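Local coordinates for NTF2-like Protein (Anabaena variabilis ATCC 29413, PDB 3DMC) that is of unknown function but belongs to the SnoaL-like group of the NTF2 superfamily, whose cone-shaped alpha+beta fold often encloses a pocket, and forms a two-chain assembly, at residues Val91-Asp96 with Arg108-Phe113. Numbering follows the deposited sequence. Where two conformers were deposited one is given.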
loop_
_atom_site.group_PDB
_atom_site.type_symbol
_atom_site.label_atom_id
_atom_site.label_comp_id
_atom_site.label_asym_id
_atom_site.label_seq_id
_atom_site.Cartn_x
_atom_site.Cartn_y
_atom_site.Cartn_z
ATOM N N VAL A 91 3.874 -2.454 -6.928
ATOM C CA VAL A 91 3.049 -1.520 -6.138
ATOM C C VAL A 91 3.418 -0.115 -6.545
ATOM O O VAL A 91 4.598 0.230 -6.689
ATOM C CB VAL A 91 3.288 -1.633 -4.597
ATOM C CG1 VAL A 91 2.414 -0.635 -3.790
ATOM C CG2 VAL A 91 3.053 -3.053 -4.072
ATOM N N PHE A 92 2.361 0.646 -6.761
ATOM C CA PHE A 92 2.395 2.056 -7.121
ATOM C C PHE A 92 1.840 2.849 -5.947
ATOM O O PHE A 92 0.689 2.702 -5.595
ATOM C CB PHE A 92 1.516 2.274 -8.361
ATOM C CG PHE A 92 2.008 1.563 -9.580
ATOM C CD1 PHE A 92 1.616 0.219 -9.832
ATOM C CD2 PHE A 92 2.842 2.199 -10.491
ATOM C CE1 PHE A 92 2.074 -0.437 -10.940
ATOM C CE2 PHE A 92 3.290 1.526 -11.610
ATOM C CZ PHE A 92 2.915 0.217 -11.827
ATOM N N GLU A 93 2.682 3.706 -5.378
ATOM C CA GLU A 93 2.282 4.610 -4.324
ATOM C C GLU A 93 2.166 5.980 -4.974
ATOM O O GLU A 93 3.164 6.548 -5.483
ATOM C CB GLU A 93 3.301 4.667 -3.188
ATOM C CG GLU A 93 3.449 3.399 -2.376
ATOM C CD GLU A 93 4.524 3.538 -1.318
ATOM O OE1 GLU A 93 4.391 4.483 -0.483
ATOM O OE2 GLU A 93 5.474 2.715 -1.334
ATOM N N PHE A 94 0.949 6.499 -4.923
ATOM C CA PHE A 94 0.612 7.747 -5.628
ATOM C C PHE A 94 -0.308 8.703 -4.846
ATOM O O PHE A 94 -0.881 8.363 -3.801
ATOM C CB PHE A 94 0.093 7.471 -7.053
ATOM C CG PHE A 94 -1.243 6.774 -7.104
ATOM C CD1 PHE A 94 -1.342 5.387 -7.134
ATOM C CD2 PHE A 94 -2.416 7.514 -7.135
ATOM C CE1 PHE A 94 -2.576 4.774 -7.185
ATOM C CE2 PHE A 94 -3.639 6.901 -7.178
ATOM C CZ PHE A 94 -3.729 5.525 -7.203
ATOM N N ARG A 95 -0.408 9.921 -5.377
ATOM C CA ARG A 95 -1.290 10.977 -4.824
ATOM C C ARG A 95 -2.251 11.355 -5.922
ATOM O O ARG A 95 -1.843 11.456 -7.094
ATOM C CB ARG A 95 -0.472 12.211 -4.352
ATOM C CG ARG A 95 0.449 11.959 -3.147
ATOM C CD ARG A 95 1.524 13.016 -2.932
ATOM N NE ARG A 95 0.881 14.337 -2.806
ATOM C CZ ARG A 95 0.829 15.247 -3.786
ATOM N NH1 ARG A 95 1.393 15.002 -4.965
ATOM N NH2 ARG A 95 0.208 16.414 -3.588
ATOM N N ASP A 96 -3.536 11.484 -5.569
ATOM C CA ASP A 96 -4.538 11.790 -6.565
ATOM C C ASP A 96 -5.519 12.849 -6.091
ATOM O O ASP A 96 -5.576 13.239 -4.901
ATOM C CB ASP A 96 -5.215 10.525 -7.120
ATOM C CG ASP A 96 -6.093 9.782 -6.114
ATOM O OD1 ASP A 96 -6.206 10.208 -4.943
ATOM O OD2 ASP A 96 -6.666 8.738 -6.544
ATOM N N ARG A 108 -4.032 9.737 -0.834
ATOM C CA ARG A 108 -2.850 8.943 -1.025
ATOM C C ARG A 108 -3.352 7.516 -1.178
ATOM O O ARG A 108 -4.289 7.093 -0.493
ATOM C CB ARG A 108 -1.851 9.054 0.139
ATOM C CG ARG A 108 -1.106 10.383 0.214
ATOM C CD ARG A 108 -0.010 10.401 1.219
ATOM N NE ARG A 108 0.891 11.524 0.937
ATOM C CZ ARG A 108 2.211 11.472 1.061
ATOM N NH1 ARG A 108 2.813 10.353 1.450
ATOM N NH2 ARG A 108 2.930 12.547 0.802
ATOM N N VAL A 109 -2.778 6.834 -2.160
ATOM C CA VAL A 109 -3.214 5.493 -2.526
ATOM C C VAL A 109 -2.029 4.620 -2.838
ATOM O O VAL A 109 -1.031 5.056 -3.376
ATOM C CB VAL A 109 -4.157 5.517 -3.752
ATOM C CG1 VAL A 109 -4.822 4.130 -3.964
ATOM C CG2 VAL A 109 -5.215 6.627 -3.617
ATOM N N ALA A 110 -2.175 3.348 -2.503
ATOM C CA ALA A 110 -1.287 2.341 -3.016
ATOM C C ALA A 110 -2.130 1.306 -3.741
ATOM O O ALA A 110 -3.076 0.777 -3.210
ATOM C CB ALA A 110 -0.481 1.684 -1.909
ATOM N N VAL A 111 -1.799 1.077 -4.997
ATOM C CA VAL A 111 -2.379 -0.045 -5.723
ATOM C C VAL A 111 -1.282 -1.017 -6.115
ATOM O O VAL A 111 -0.217 -0.647 -6.616
ATOM C CB VAL A 111 -3.215 0.360 -6.960
ATOM C CG1 VAL A 111 -4.337 1.354 -6.559
ATOM C CG2 VAL A 111 -2.330 0.895 -8.095
ATOM N N SER A 112 -1.606 -2.275 -5.877
ATOM C CA SER A 112 -0.719 -3.396 -6.063
ATOM C C SER A 112 -1.293 -4.290 -7.166
ATOM O O SER A 112 -2.469 -4.617 -7.136
ATOM C CB SER A 112 -0.615 -4.168 -4.736
ATOM O OG SER A 112 0.282 -5.248 -4.828
ATOM N N PHE A 113 -0.472 -4.578 -8.169
ATOM C CA PHE A 113 -0.863 -5.523 -9.241
ATOM C C PHE A 113 -0.011 -6.797 -9.154
ATOM O O PHE A 113 1.207 -6.727 -8.899
ATOM C CB PHE A 113 -0.567 -4.944 -10.664
ATOM C CG PHE A 113 -1.244 -3.633 -11.000
ATOM C CD1 PHE A 113 -2.399 -3.235 -10.400
ATOM C CD2 PHE A 113 -0.746 -2.840 -12.042
ATOM C CE1 PHE A 113 -3.026 -2.039 -10.739
ATOM C CE2 PHE A 113 -1.365 -1.669 -12.384
ATOM C CZ PHE A 113 -2.527 -1.268 -11.741
#
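With CG set between its backbone N and carbonyl carbon (chi1 68°), Phe-94 swings its ring across to the neighbouring strand and lays one face against Val-109, whose CB stands 3.5 Å from Phe-94 CZ, displaced toward the rim of the ring in a CH-pi contact. The two residues form a hydrogen-bonded pair in the antiparallel hairpin of strands 89-100 and 103-116, part of the curved sheet of the NTF2-like fold. In one of the two conformers modelled for Val-111, its CG1 reaches the same ring at its edge, 3.9 Å from Phe-94 CE1. Phe-92 has CG anti to the carbonyl carbon (chi1 -64°), and its ring meets that of Phe-113 obliquely, planes 52° apart. Phe-18 of helix 9-27 stacks on Phe-92 and also meets Phe-94, so the aromatic face of the hairpin forms part of the core between sheet and helix. Asp-96 turns its carboxylate back over Val-109 CG2.

Val-91, Glu-93, Ala-110 and Ser-112 line the opposite face, where the Glu-93 carboxylate is gripped by Arg-124, Tyr-126 and Ser-112 of the second subunit, and Ser-112 OG in turn bonds to Glu-93 of that subunit. Within the chain, Val-91 CG2 rests 3.6 Å from Ser-112 OG. Arg-95 and Arg-108 run side by side on this face, and the NE of each bonds to O of the C-terminal Asn-134, whose carboxylate probably helps hold the two guanidinium groups together, while Arg-95 NH1 bonds to Ser-79 OG. Four backbone hydrogen bonds hold the register, two in each hydrogen-bonded pair; Phe-92 O, which accepts from Val-111 N, also receives a CA-H...O contact from Ala-110 CA at 3.3 Å.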